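PDB 5HAX: nucleoporin NUP170 from Chaetomium thermophilum, which probably serves as a scaffold component of the nuclear pore complex, joining an N-terminal beta-propeller to a C-terminal alpha-helical region. Local coordinates for residues Ser45-Phe50 and Asn518-Val523; Arg413-Gln418 and Asn461-Gln466; Thr525-Leu530 and Leu591-Thr596. One frame throughout, in Å; residues are numbered along the deposited sequence.

Overall arrangement
The three contacts lie on the same side of the chain's centre, where the beta-propeller meets the helices that follow it. Contact 1 sets a propeller loop against the end of helix 506-520. Contact 2 lies within the propeller and is enclosed in sequence by contact 1; their centres are about 11 Å apart. Among other touches between them, Tyr520 O lies 3.3 Å from Val416 CG2. Contact 3 joins two helices, its centre about 15 Å from that of contact 1 and 13 Å from that of contact 2. Segment 518-523 runs into helix 522-533, which carries contact 3, and Val523 CG1 packs on Leu593 CD2 at 4.0 Å. The phosphate ion sits at contact 1 and probably comes from the crystallisation liquor.

Contact 1. Residues Ser45-Phe50 and Asn518-Val523; sequences SSWAPF and NQYGRV. With PO4 (phosphate ion), chain C.
The indole of Trp47 meets Gln519 and Tyr520 where a loop of the beta-propeller packs on the end of helix 506-520. The loop runs from strand 39-41 to strand 50-57, so it passes from one propeller sheet to the next. The main touch is Trp47 CZ3 against Gln519 OE1, at 3.1 Å. Here the amide oxygen meets the C-H edge of the indole, near the ring plane; no hydrogen bond joins the segments. Ring and amide are nearly coplanar, 22° apart, and the two side chains run alongside in opposite senses. Gln519 reaches the ring with an extended chain, CG anti to the backbone N (chi1 -179°). Its NE2 is hydrogen-bonded to Asp410, which helps fix the amide. Tyr520 adds a looser apolar touch, CE2 to Trp47 CZ3 at 4.4 Å. Phe516 stacks on the indole.

Ser45 starts a type I turn ending at Ala48. Its OG accepts from Trp47 N at 3.1 Å, an ST turn that holds the backbone before the indole. The phosphate sits on this turn and also binds Arg359. Ser46 OG is hydrogen-bonded to phosphate O2. Ser46 N donates a second hydrogen bond to that same O2, at 2.6 Å.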
ATOM      1  N   SER A  45       0.572  -3.035 -23.277  1.00 57.50           N
ATOM      2  CA  SER A  45       1.263  -4.312 -23.211  1.00 53.30           C
ATOM      3  C   SER A  45       0.770  -5.138 -22.029  1.00 57.60           C
ATOM      4  O   SER A  45       0.319  -4.605 -21.012  1.00 52.79           O
ATOM      5  CB  SER A  45       2.772  -4.095 -23.087  1.00 56.81           C
ATOM      6  OG  SER A  45       3.450  -5.320 -22.870  1.00 54.67           O
ATOM      7  N   SER A  46       0.866  -6.460 -22.177  1.00 50.46           N
ATOM      8  CA  SER A  46       0.547  -7.364 -21.079  1.00 54.32           C
ATOM      9  C   SER A  46       1.532  -7.230 -19.926  1.00 52.75           C
ATOM     10  O   SER A  46       1.222  -7.657 -18.809  1.00 46.68           O
ATOM     11  CB  SER A  46       0.526  -8.809 -21.580  1.00 54.78           C
ATOM     12  OG  SER A  46       1.769  -9.166 -22.152  1.00 61.09           O
ATOM     13  N   TRP A  47       2.704  -6.650 -20.173  1.00 51.78           N
ATOM     14  CA  TRP A  47       3.720  -6.440 -19.152  1.00 51.56           C
ATOM     15  C   TRP A  47       3.601  -5.086 -18.465  1.00 47.24           C
ATOM     16  O   TRP A  47       4.458  -4.748 -17.642  1.00 40.93           O
ATOM     17  CB  TRP A  47       5.113  -6.577 -19.774  1.00 54.01           C
ATOM     18  CG  TRP A  47       5.445  -7.975 -20.173  1.00 47.25           C
ATOM     19  CD1 TRP A  47       4.992  -8.647 -21.269  1.00 51.10           C
ATOM     20  CD2 TRP A  47       6.310  -8.875 -19.477  1.00 48.08           C
ATOM     21  NE1 TRP A  47       5.522  -9.913 -21.299  1.00 59.80           N
ATOM     22  CE2 TRP A  47       6.335 -10.078 -20.209  1.00 53.61           C
ATOM     23  CE3 TRP A  47       7.067  -8.781 -18.307  1.00 48.52           C
ATOM     24  CZ2 TRP A  47       7.088 -11.179 -19.807  1.00 55.54           C
ATOM     25  CZ3 TRP A  47       7.811  -9.873 -17.910  1.00 54.02           C
ATOM     26  CH2 TRP A  47       7.818 -11.056 -18.658  1.00 56.27           C
ATOM     27  N   ALA A  48       2.573  -4.309 -18.786  1.00 44.73           N
ATOM     28  CA  ALA A  48       2.392  -3.012 -18.154  1.00 49.34           C
ATOM     29  C   ALA A  48       2.307  -3.184 -16.638  1.00 43.40           C
ATOM     30  O   ALA A  48       1.582  -4.066 -16.162  1.00 45.47           O
ATOM     31  CB  ALA A  48       1.125  -2.340 -18.680  1.00 47.01           C
ATOM     32  N   PRO A  49       3.039  -2.385 -15.850  1.00 40.75           N
ATOM     33  CA  PRO A  49       2.957  -2.533 -14.390  1.00 39.92           C
ATOM     34  C   PRO A  49       1.676  -1.975 -13.795  1.00 38.22           C
ATOM     35  O   PRO A  49       1.293  -2.389 -12.693  1.00 43.92           O
ATOM     36  CB  PRO A  49       4.186  -1.756 -13.894  1.00 40.58           C
ATOM     37  CG  PRO A  49       4.392  -0.705 -14.934  1.00 40.53           C
ATOM     38  CD  PRO A  49       3.980  -1.323 -16.246  1.00 45.45           C
ATOM     39  N   PHE A  50       1.012  -1.055 -14.489  1.00 33.59           N
ATOM     40  CA  PHE A  50      -0.248  -0.470 -14.058  1.00 39.10           C
ATOM     41  C   PHE A  50      -1.150  -0.349 -15.277  1.00 41.04           C
ATOM     42  O   PHE A  50      -0.681  -0.380 -16.417  1.00 41.56           O
ATOM     43  CB  PHE A  50      -0.052   0.917 -13.427  1.00 40.03           C
ATOM     44  CG  PHE A  50       0.888   0.936 -12.252  1.00 41.38           C
ATOM     45  CD1 PHE A  50       0.397   0.957 -10.959  1.00 39.56           C
ATOM     46  CD2 PHE A  50       2.262   0.955 -12.442  1.00 37.95           C
ATOM     47  CE1 PHE A  50       1.257   0.988  -9.876  1.00 41.83           C
ATOM     48  CE2 PHE A  50       3.126   0.982 -11.362  1.00 37.98           C
ATOM     49  CZ  PHE A  50       2.622   1.000 -10.079  1.00 36.37           C
ATOM     50  N   ASN A 518      13.988 -15.141 -17.189  1.00 52.08           N
ATOM     51  CA  ASN A 518      15.135 -14.242 -17.173  1.00 61.96           C
ATOM     52  C   ASN A 518      14.955 -13.081 -16.203  1.00 56.75           C
ATOM     53  O   ASN A 518      15.955 -12.530 -15.731  1.00 62.89           O
ATOM     54  CB  ASN A 518      15.404 -13.705 -18.579  1.00 68.08           C
ATOM     55  CG  ASN A 518      15.949 -14.767 -19.518  1.00 77.88           C
ATOM     56  OD1 ASN A 518      16.423 -15.817 -19.081  1.00 72.74           O
ATOM     57  ND2 ASN A 518      15.892 -14.494 -20.815  1.00 83.98           N
ATOM     58  N   GLN A 519      13.716 -12.701 -15.892  1.00 55.49           N
ATOM     59  CA  GLN A 519      13.448 -11.608 -14.962  1.00 55.59           C
ATOM     60  C   GLN A 519      13.168 -12.098 -13.547  1.00 52.76           C
ATOM     61  O   GLN A 519      13.754 -11.585 -12.589  1.00 52.98           O
ATOM     62  CB  GLN A 519      12.263 -10.769 -15.454  1.00 55.92           C
ATOM     63  CG  GLN A 519      11.931  -9.592 -14.540  1.00 55.70           C
ATOM     64  CD  GLN A 519      10.729  -8.801 -15.010  1.00 59.17           C
ATOM     65  OE1 GLN A 519      10.210  -9.027 -16.101  1.00 66.94           O
ATOM     66  NE2 GLN A 519      10.277  -7.865 -14.181  1.00 56.52           N
ATOM     67  N   TYR A 520      12.280 -13.083 -13.399  1.00 50.14           N
ATOM     68  CA  TYR A 520      11.801 -13.522 -12.095  1.00 53.12           C
ATOM     69  C   TYR A 520      12.485 -14.782 -11.583  1.00 47.69           C
ATOM     70  O   TYR A 520      12.340 -15.106 -10.399  1.00 43.16           O
ATOM     71  CB  TYR A 520      10.288 -13.773 -12.153  1.00 48.95           C
ATOM     72  CG  TYR A 520       9.452 -12.520 -12.300  1.00 51.59           C
ATOM     73  CD1 TYR A 520       8.904 -11.897 -11.187  1.00 53.63           C
ATOM     74  CD2 TYR A 520       9.208 -11.963 -13.549  1.00 48.88           C
ATOM     75  CE1 TYR A 520       8.139 -10.753 -11.311  1.00 49.82           C
ATOM     76  CE2 TYR A 520       8.443 -10.818 -13.682  1.00 53.85           C
ATOM     77  CZ  TYR A 520       7.912 -10.218 -12.558  1.00 43.55           C
ATOM     78  OH  TYR A 520       7.149  -9.081 -12.681  1.00 50.74           O
ATOM     79  N   GLY A 521      13.220 -15.493 -12.429  1.00 51.73           N
ATOM     80  CA  GLY A 521      13.738 -16.796 -12.074  1.00 49.13           C
ATOM     81  C   GLY A 521      12.729 -17.900 -12.341  1.00 55.10           C
ATOM     82  O   GLY A 521      11.530 -17.669 -12.503  1.00 43.16           O
ATOM     83  N   ARG A 522      13.237 -19.134 -12.383  1.00 52.85           N
ATOM     84  CA  ARG A 522      12.398 -20.258 -12.792  1.00 53.66           C
ATOM     85  C   ARG A 522      11.337 -20.578 -11.744  1.00 43.96           C
ATOM     86  O   ARG A 522      10.182 -20.845 -12.091  1.00 46.72           O
ATOM     87  CB  ARG A 522      13.266 -21.487 -13.072  1.00 60.18           C
ATOM     88  CG  ARG A 522      12.519 -22.620 -13.774  1.00 61.43           C
ATOM     89  CD  ARG A 522      13.455 -23.748 -14.200  1.00 71.00           C
ATOM     90  NE  ARG A 522      14.500 -23.290 -15.114  1.00 85.72           N
ATOM     91  CZ  ARG A 522      14.384 -23.248 -16.439  1.00 86.47           C
ATOM     92  NH1 ARG A 522      15.398 -22.813 -17.176  1.00 78.17           N
ATOM     93  NH2 ARG A 522      13.262 -23.636 -17.031  1.00 75.23           N
ATOM     94  N   VAL A 523      11.701 -20.553 -10.458  1.00 47.42           N
ATOM     95  CA  VAL A 523      10.755 -20.942  -9.413  1.00 44.88           C
ATOM     96  C   VAL A 523       9.571 -19.982  -9.380  1.00 50.50           C
ATOM     97  O   VAL A 523       8.409 -20.404  -9.358  1.00 42.04           O
ATOM     98  CB  VAL A 523      11.462 -21.013  -8.047  1.00 52.88           C
ATOM     99  CG1 VAL A 523      10.448 -21.233  -6.922  1.00 51.81           C
ATOM    100  CG2 VAL A 523      12.504 -22.128  -8.043  1.00 50.06           C
TER
HETATM  101  P   PO4 C 901       2.591  -7.512 -25.634  1.00 83.36           P
HETATM  102  O1  PO4 C 901       3.690  -6.476 -25.619  1.00 80.01           O
HETATM  103  O2  PO4 C 901       1.886  -7.527 -24.301  1.00 74.75           O
HETATM  104  O3  PO4 C 901       3.192  -8.874 -25.891  1.00 92.68           O
HETATM  105  O4  PO4 C 901       1.589  -7.181 -26.714  1.00 82.48           O

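Contact 2. Residues Arg413-Gln418 and Asn461-Gln466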
ATOM      1  N   ARG A 413      13.133  -8.808 -10.102  1.00 44.25           N
ATOM      2  CA  ARG A 413      14.574  -8.720 -10.311  1.00 45.82           C
ATOM      3  C   ARG A 413      15.302  -8.426  -9.006  1.00 42.88           C
ATOM      4  O   ARG A 413      16.401  -8.941  -8.773  1.00 48.08           O
ATOM      5  CB  ARG A 413      14.884  -7.650 -11.356  1.00 50.34           C
ATOM      6  CG  ARG A 413      16.299  -7.716 -11.913  1.00 60.36           C
ATOM      7  CD  ARG A 413      16.526  -6.671 -12.999  1.00 58.23           C
ATOM      8  NE  ARG A 413      15.450  -6.658 -13.989  1.00 70.04           N
ATOM      9  CZ  ARG A 413      15.370  -7.482 -15.030  1.00 78.02           C
ATOM     10  NH1 ARG A 413      16.303  -8.405 -15.232  1.00 84.14           N
ATOM     11  NH2 ARG A 413      14.349  -7.387 -15.873  1.00 72.81           N
ATOM     12  N   ILE A 414      14.704  -7.603  -8.140  1.00 44.40           N
ATOM     13  CA  ILE A 414      15.327  -7.281  -6.858  1.00 44.45           C
ATOM     14  C   ILE A 414      15.434  -8.531  -5.992  1.00 45.72           C
ATOM     15  O   ILE A 414      16.421  -8.724  -5.270  1.00 46.49           O
ATOM     16  CB  ILE A 414      14.532  -6.168  -6.145  1.00 39.67           C
ATOM     17  CG1 ILE A 414      14.634  -4.854  -6.929  1.00 46.67           C
ATOM     18  CG2 ILE A 414      15.039  -5.970  -4.716  1.00 45.20           C
ATOM     19  CD1 ILE A 414      13.721  -3.753  -6.410  1.00 48.43           C
ATOM     20  N   LYS A 415      14.418  -9.393  -6.040  1.00 46.66           N
ATOM     21  CA  LYS A 415      14.402 -10.576  -5.189  1.00 46.49           C
ATOM     22  C   LYS A 415      15.448 -11.598  -5.623  1.00 51.01           C
ATOM     23  O   LYS A 415      16.027 -12.287  -4.776  1.00 46.68           O
ATOM     24  CB  LYS A 415      13.004 -11.198  -5.201  1.00 43.63           C
ATOM     25  CG  LYS A 415      12.862 -12.455  -4.359  1.00 47.84           C
ATOM     26  CD  LYS A 415      11.407 -12.887  -4.268  1.00 48.38           C
ATOM     27  CE  LYS A 415      11.251 -14.174  -3.470  1.00 62.87           C
ATOM     28  NZ  LYS A 415      11.840 -15.349  -4.175  1.00 63.50           N
ATOM     29  N   VAL A 416      15.710 -11.695  -6.927  1.00 49.78           N
ATOM     30  CA  VAL A 416      16.661 -12.671  -7.451  1.00 54.00           C
ATOM     31  C   VAL A 416      18.101 -12.164  -7.435  1.00 55.56           C
ATOM     32  O   VAL A 416      19.033 -12.981  -7.429  1.00 55.74           O
ATOM     33  CB  VAL A 416      16.254 -13.063  -8.886  1.00 49.70           C
ATOM     34  CG1 VAL A 416      17.266 -14.010  -9.526  1.00 77.37           C
ATOM     35  CG2 VAL A 416      14.877 -13.698  -8.879  1.00 65.73           C
ATOM     36  N   THR A 417      18.309 -10.847  -7.414  1.00 56.92           N
ATOM     37  CA  THR A 417      19.648 -10.280  -7.530  1.00 51.43           C
ATOM     38  C   THR A 417      20.587 -10.850  -6.476  1.00 54.78           C
ATOM     39  O   THR A 417      20.252 -10.911  -5.289  1.00 47.95           O
ATOM     40  CB  THR A 417      19.580  -8.758  -7.401  1.00 48.57           C
ATOM     41  OG1 THR A 417      18.821  -8.221  -8.491  1.00 47.61           O
ATOM     42  CG2 THR A 417      20.979  -8.144  -7.413  1.00 57.99           C
ATOM     43  N   GLN A 418      21.771 -11.255  -6.922  1.00 57.38           N
ATOM     44  CA  GLN A 418      22.798 -11.792  -6.041  1.00 63.71           C
ATOM     45  C   GLN A 418      24.176 -11.424  -6.593  1.00 56.83           C
ATOM     46  O   GLN A 418      24.395 -11.501  -7.802  1.00 61.75           O
ATOM     47  CB  GLN A 418      22.658 -13.311  -5.917  1.00 63.50           C
ATOM     48  CG  GLN A 418      22.806 -13.841  -4.502  1.00 73.90           C
ATOM     49  CD  GLN A 418      21.701 -13.362  -3.583  1.00 73.55           C
ATOM     50  OE1 GLN A 418      20.517 -13.509  -3.891  1.00 81.19           O
ATOM     51  NE2 GLN A 418      22.079 -12.780  -2.451  1.00 72.53           N
ATOM     52  N   ASN A 461       7.953  -7.105  -0.432  1.00 39.32           N
ATOM     53  CA  ASN A 461       7.829  -8.345  -1.198  1.00 42.14           C
ATOM     54  C   ASN A 461       6.413  -8.460  -1.763  1.00 39.01           C
ATOM     55  O   ASN A 461       5.522  -9.095  -1.193  1.00 42.34           O
ATOM     56  CB  ASN A 461       8.184  -9.545  -0.331  1.00 38.82           C
ATOM     57  CG  ASN A 461       8.415 -10.800  -1.148  1.00 45.88           C
ATOM     58  OD1 ASN A 461       8.039 -10.871  -2.318  1.00 42.85           O
ATOM     59  ND2 ASN A 461       9.032 -11.801  -0.533  1.00 38.92           N
ATOM     60  N   GLU A 462       6.218  -7.836  -2.929  1.00 35.06           N
ATOM     61  CA  GLU A 462       4.934  -7.928  -3.625  1.00 35.35           C
ATOM     62  C   GLU A 462       4.570  -9.372  -3.938  1.00 36.90           C
ATOM     63  O   GLU A 462       3.393  -9.752  -3.881  1.00 33.13           O
ATOM     64  CB  GLU A 462       4.973  -7.135  -4.929  1.00 41.40           C
ATOM     65  CG  GLU A 462       5.107  -5.635  -4.800  1.00 39.37           C
ATOM     66  CD  GLU A 462       4.938  -4.952  -6.141  1.00 35.31           C
ATOM     67  OE1 GLU A 462       3.865  -4.360  -6.378  1.00 39.65           O
ATOM     68  OE2 GLU A 462       5.869  -5.027  -6.970  1.00 43.48           O
ATOM     69  N   LEU A 463       5.563 -10.184  -4.308  1.00 40.04           N
ATOM     70  CA  LEU A 463       5.288 -11.552  -4.728  1.00 44.74           C
ATOM     71  C   LEU A 463       4.639 -12.350  -3.608  1.00 40.95           C
ATOM     72  O   LEU A 463       3.757 -13.179  -3.854  1.00 43.02           O
ATOM     73  CB  LEU A 463       6.586 -12.220  -5.184  1.00 40.95           C
ATOM     74  CG  LEU A 463       7.264 -11.537  -6.373  1.00 42.64           C
ATOM     75  CD1 LEU A 463       8.701 -12.004  -6.515  1.00 42.94           C
ATOM     76  CD2 LEU A 463       6.485 -11.803  -7.650  1.00 49.24           C
ATOM     77  N   ALA A 464       5.046 -12.088  -2.365  1.00 39.87           N
ATOM     78  CA  ALA A 464       4.577 -12.879  -1.235  1.00 40.85           C
ATOM     79  C   ALA A 464       3.104 -12.635  -0.930  1.00 45.51           C
ATOM     80  O   ALA A 464       2.431 -13.530  -0.401  1.00 43.72           O
ATOM     81  CB  ALA A 464       5.424 -12.566  -0.004  1.00 37.35           C
ATOM     82  N   VAL A 465       2.584 -11.451  -1.252  1.00 39.71           N
ATOM     83  CA  VAL A 465       1.235 -11.049  -0.864  1.00 37.88           C
ATOM     84  C   VAL A 465       0.275 -11.038  -2.047  1.00 38.46           C
ATOM     85  O   VAL A 465      -0.822 -10.473  -1.945  1.00 43.59           O
ATOM     86  CB  VAL A 465       1.249  -9.677  -0.166  1.00 49.52           C
ATOM     87  CG1 VAL A 465       2.002  -9.762   1.151  1.00 45.19           C
ATOM     88  CG2 VAL A 465       1.863  -8.614  -1.068  1.00 42.91           C
ATOM     89  N   GLN A 466       0.652 -11.658  -3.170  1.00 40.18           N
ATOM     90  CA  GLN A 466      -0.200 -11.653  -4.355  1.00 42.35           C
ATOM     91  C   GLN A 466      -1.602 -12.177  -4.067  1.00 48.91           C
ATOM     92  O   GLN A 466      -2.565 -11.759  -4.720  1.00 43.52           O
ATOM     93  CB  GLN A 466       0.435 -12.496  -5.465  1.00 44.55           C
ATOM     94  CG  GLN A 466       1.654 -11.872  -6.121  1.00 44.28           C
ATOM     95  CD  GLN A 466       2.235 -12.757  -7.208  1.00 41.33           C
ATOM     96  OE1 GLN A 466       1.866 -12.647  -8.377  1.00 47.42           O
ATOM     97  NE2 GLN A 466       3.144 -13.647  -6.824  1.00 47.41           N
TER
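Lys415 carries this contact, laying its aliphatic chain against Leu463 and the end of Asn461. The segment opens with Arg413, on helix 411-416. Arg413 faces other partners: its NE forms a salt bridge with Asp410. Lys415 then points toward residues 461-466. CG is anti to the backbone N (chi1 179°), and the chain stays extended as far as CE. CD touches Leu463 CD1 at 3.6 Å, and the lysine chain passes slantwise over the leucine branch. CE comes within 4.4 Å of Asn461 ND2. At chi4 the chain bends (-68°), and NZ forms a salt bridge with Glu524. The methylenes thus serve as an apolar surface while the charge is met by a residue of helix 522-533. Leu463 also packs on Leu490 of helix 490-501 and on Arg597 of helix 586-599, so the contact lies against the helices that follow the propeller.

Both segments belong to the beta-propeller, in connections that flank its strands. Helix 411-416 follows strand 403-409, and residues 461-466 precede strand 473-478. Val416 ends the helix, and Thr417 is the first residue to leave helical angles.

The other segment is shaped by its own bonds. Asn461 OD1 accepts from Ala464 N at 3.2 Å, an Asx motif; the donor stands well above the amide plane. Asn461 ND2 binds Asp20 O. Gln466 NE2 donates to Leu463 O at 3.1 Å, in the carbonyl plane on a lone pair, with an N-H...O angle of 161°.

Contact 3. Residues Thr525-Leu530 and Leu591-Thr596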
ATOM      1  N   THR A 525       8.479 -18.093 -11.736  1.00 42.10           N
ATOM      2  CA  THR A 525       7.697 -18.214 -12.962  1.00 42.82           C
ATOM      3  C   THR A 525       6.790 -19.438 -12.915  1.00 43.89           C
ATOM      4  O   THR A 525       5.608 -19.360 -13.270  1.00 47.84           O
ATOM      5  CB  THR A 525       8.623 -18.288 -14.176  1.00 45.66           C
ATOM      6  OG1 THR A 525       9.502 -17.157 -14.186  1.00 47.84           O
ATOM      7  CG2 THR A 525       7.813 -18.309 -15.468  1.00 46.95           C
ATOM      8  N   ILE A 526       7.330 -20.583 -12.494  1.00 46.68           N
ATOM      9  CA  ILE A 526       6.526 -21.797 -12.419  1.00 46.47           C
ATOM     10  C   ILE A 526       5.467 -21.666 -11.333  1.00 45.35           C
ATOM     11  O   ILE A 526       4.369 -22.225 -11.456  1.00 45.84           O
ATOM     12  CB  ILE A 526       7.438 -23.019 -12.184  1.00 46.31           C
ATOM     13  CG1 ILE A 526       8.402 -23.204 -13.364  1.00 48.78           C
ATOM     14  CG2 ILE A 526       6.615 -24.289 -11.963  1.00 49.71           C
ATOM     15  CD1 ILE A 526       7.728 -23.513 -14.694  1.00 50.56           C
ATOM     16  N   ALA A 527       5.768 -20.932 -10.260  1.00 43.30           N
ATOM     17  CA  ALA A 527       4.766 -20.685  -9.229  1.00 40.84           C
ATOM     18  C   ALA A 527       3.623 -19.835  -9.769  1.00 44.48           C
ATOM     19  O   ALA A 527       2.461 -20.042  -9.401  1.00 42.73           O
ATOM     20  CB  ALA A 527       5.415 -20.011  -8.020  1.00 47.44           C
ATOM     21  N   ALA A 528       3.934 -18.874 -10.642  1.00 43.43           N
ATOM     22  CA  ALA A 528       2.884 -18.087 -11.279  1.00 45.40           C
ATOM     23  C   ALA A 528       2.020 -18.957 -12.183  1.00 42.01           C
ATOM     24  O   ALA A 528       0.792 -18.818 -12.198  1.00 41.49           O
ATOM     25  CB  ALA A 528       3.499 -16.934 -12.073  1.00 42.54           C
ATOM     26  N   ALA A 529       2.645 -19.857 -12.946  1.00 46.75           N
ATOM     27  CA  ALA A 529       1.883 -20.772 -13.788  1.00 49.47           C
ATOM     28  C   ALA A 529       0.956 -21.638 -12.944  1.00 47.98           C
ATOM     29  O   ALA A 529      -0.223 -21.811 -13.272  1.00 45.37           O
ATOM     30  CB  ALA A 529       2.835 -21.640 -14.612  1.00 52.46           C
ATOM     31  N   LEU A 530       1.477 -22.183 -11.844  1.00 46.88           N
ATOM     32  CA  LEU A 530       0.645 -22.966 -10.938  1.00 46.42           C
ATOM     33  C   LEU A 530      -0.535 -22.144 -10.436  1.00 49.94           C
ATOM     34  O   LEU A 530      -1.677 -22.617 -10.423  1.00 39.97           O
ATOM     35  CB  LEU A 530       1.489 -23.470  -9.766  1.00 42.20           C
ATOM     36  CG  LEU A 530       0.738 -24.204  -8.652  1.00 44.38           C
ATOM     37  CD1 LEU A 530       0.041 -25.440  -9.202  1.00 47.92           C
ATOM     38  CD2 LEU A 530       1.693 -24.571  -7.528  1.00 41.15           C
ATOM     39  N   LEU A 591       5.585 -25.333  -5.892  1.00 49.60           N
ATOM     40  CA  LEU A 591       4.434 -25.772  -5.110  1.00 45.29           C
ATOM     41  C   LEU A 591       4.581 -25.365  -3.651  1.00 42.11           C
ATOM     42  O   LEU A 591       3.614 -24.916  -3.023  1.00 42.74           O
ATOM     43  CB  LEU A 591       4.266 -27.286  -5.228  1.00 46.13           C
ATOM     44  CG  LEU A 591       3.139 -27.907  -4.397  1.00 53.30           C
ATOM     45  CD1 LEU A 591       1.788 -27.353  -4.826  1.00 52.39           C
ATOM     46  CD2 LEU A 591       3.169 -29.423  -4.514  1.00 55.76           C
ATOM     47  N   ALA A 592       5.785 -25.514  -3.096  1.00 41.76           N
ATOM     48  CA  ALA A 592       6.032 -25.091  -1.723  1.00 44.83           C
ATOM     49  C   ALA A 592       5.901 -23.580  -1.579  1.00 49.13           C
ATOM     50  O   ALA A 592       5.363 -23.090  -0.579  1.00 41.59           O
ATOM     51  CB  ALA A 592       7.420 -25.550  -1.280  1.00 44.65           C
ATOM     52  N   LEU A 593       6.390 -22.827  -2.566  1.00 45.37           N
ATOM     53  CA  LEU A 593       6.307 -21.371  -2.499  1.00 45.18           C
ATOM     54  C   LEU A 593       4.858 -20.909  -2.541  1.00 44.50           C
ATOM     55  O   LEU A 593       4.430 -20.096  -1.712  1.00 42.23           O
ATOM     56  CB  LEU A 593       7.109 -20.755  -3.647  1.00 45.65           C
ATOM     57  CG  LEU A 593       7.274 -19.233  -3.647  1.00 47.95           C
ATOM     58  CD1 LEU A 593       7.964 -18.755  -2.377  1.00 38.98           C
ATOM     59  CD2 LEU A 593       8.053 -18.796  -4.880  1.00 46.99           C
ATOM     60  N   TYR A 594       4.082 -21.429  -3.495  1.00 43.25           N
ATOM     61  CA  TYR A 594       2.674 -21.065  -3.597  1.00 40.25           C
ATOM     62  C   TYR A 594       1.920 -21.417  -2.320  1.00 45.55           C
ATOM     63  O   TYR A 594       1.201 -20.582  -1.760  1.00 44.35           O
ATOM     64  CB  TYR A 594       2.048 -21.761  -4.806  1.00 39.61           C
ATOM     65  CG  TYR A 594       0.599 -21.406  -5.037  1.00 46.31           C
ATOM     66  CD1 TYR A 594       0.184 -20.083  -5.049  1.00 46.98           C
ATOM     67  CD2 TYR A 594      -0.354 -22.393  -5.255  1.00 50.09           C
ATOM     68  CE1 TYR A 594      -1.140 -19.749  -5.262  1.00 48.26           C
ATOM     69  CE2 TYR A 594      -1.682 -22.070  -5.470  1.00 46.40           C
ATOM     70  CZ  TYR A 594      -2.069 -20.747  -5.474  1.00 48.03           C
ATOM     71  OH  TYR A 594      -3.388 -20.416  -5.687  1.00 42.77           O
ATOM     72  N   LEU A 595       2.074 -22.657  -1.843  1.00 47.57           N
ATOM     73  CA  LEU A 595       1.358 -23.087  -0.645  1.00 44.63           C
ATOM     74  C   LEU A 595       1.715 -22.222   0.558  1.00 43.55           C
ATOM     75  O   LEU A 595       0.832 -21.825   1.329  1.00 44.15           O
ATOM     76  CB  LEU A 595       1.664 -24.556  -0.348  1.00 50.86           C
ATOM     77  CG  LEU A 595       1.082 -25.103   0.960  1.00 48.77           C
ATOM     78  CD1 LEU A 595      -0.433 -24.976   0.968  1.00 48.99           C
ATOM     79  CD2 LEU A 595       1.510 -26.547   1.172  1.00 46.00           C
ATOM     80  N   THR A 596       3.005 -21.934   0.741  1.00 39.12           N
ATOM     81  CA  THR A 596       3.429 -21.103   1.863  1.00 50.05           C
ATOM     82  C   THR A 596       2.736 -19.750   1.831  1.00 42.33           C
ATOM     83  O   THR A 596       2.211 -19.282   2.847  1.00 43.91           O
ATOM     84  CB  THR A 596       4.948 -20.923   1.836  1.00 49.62           C
ATOM     85  OG1 THR A 596       5.585 -22.199   1.975  1.00 46.74           O
ATOM     86  CG2 THR A 596       5.408 -19.998   2.965  1.00 51.10           C
TER
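Leu530 of helix 522-533 reaches into the angle between Leu591 and Tyr594 of helix 586-599. Its CB starts toward that helix. CG is anti to the backbone N (chi1 175°), which carries the branch to the partner helix, and lies 4.0 Å from Tyr594 CD2. From there Leu530 CD2 does most of the touching. It sits 3.8 Å from Tyr594 CD2, an oblique approach to the ring. Tyr594 CB is close to the same methyl, 3.9 Å from Leu530 CD2. On its other contacts, Leu530 CD2 is 3.8 Å from Leu591 CA. It therefore packs on backbone as well as side chain. Leu591 starts away from the contact, yet its CD1 returns to meet Leu530 CD2 at 3.9 Å. Leu635 and Phe638 of helix 622-640 also pack on Leu530.

One turn earlier, Ala527 points its CB toward the partner helix and touches Leu593 CD2 at 4.3 Å. The small side chain goes with a close backbone approach here: the CA atoms of Ala527 and Tyr594 are 6.0 Å apart.

Tyr594 has its hydroxyl hydrogen-bonded to Gln536, and its ring meets Phe467 edge-to-face.

The segment axes come within 9.0 Å and cross at -61°. All five touching residues are buried. Such apolar packing of two steeply crossed helices, with helices 5-20, 490-501, 622-640 and 663-694 around them, is consistent with the start of an alpha-helical solenoid.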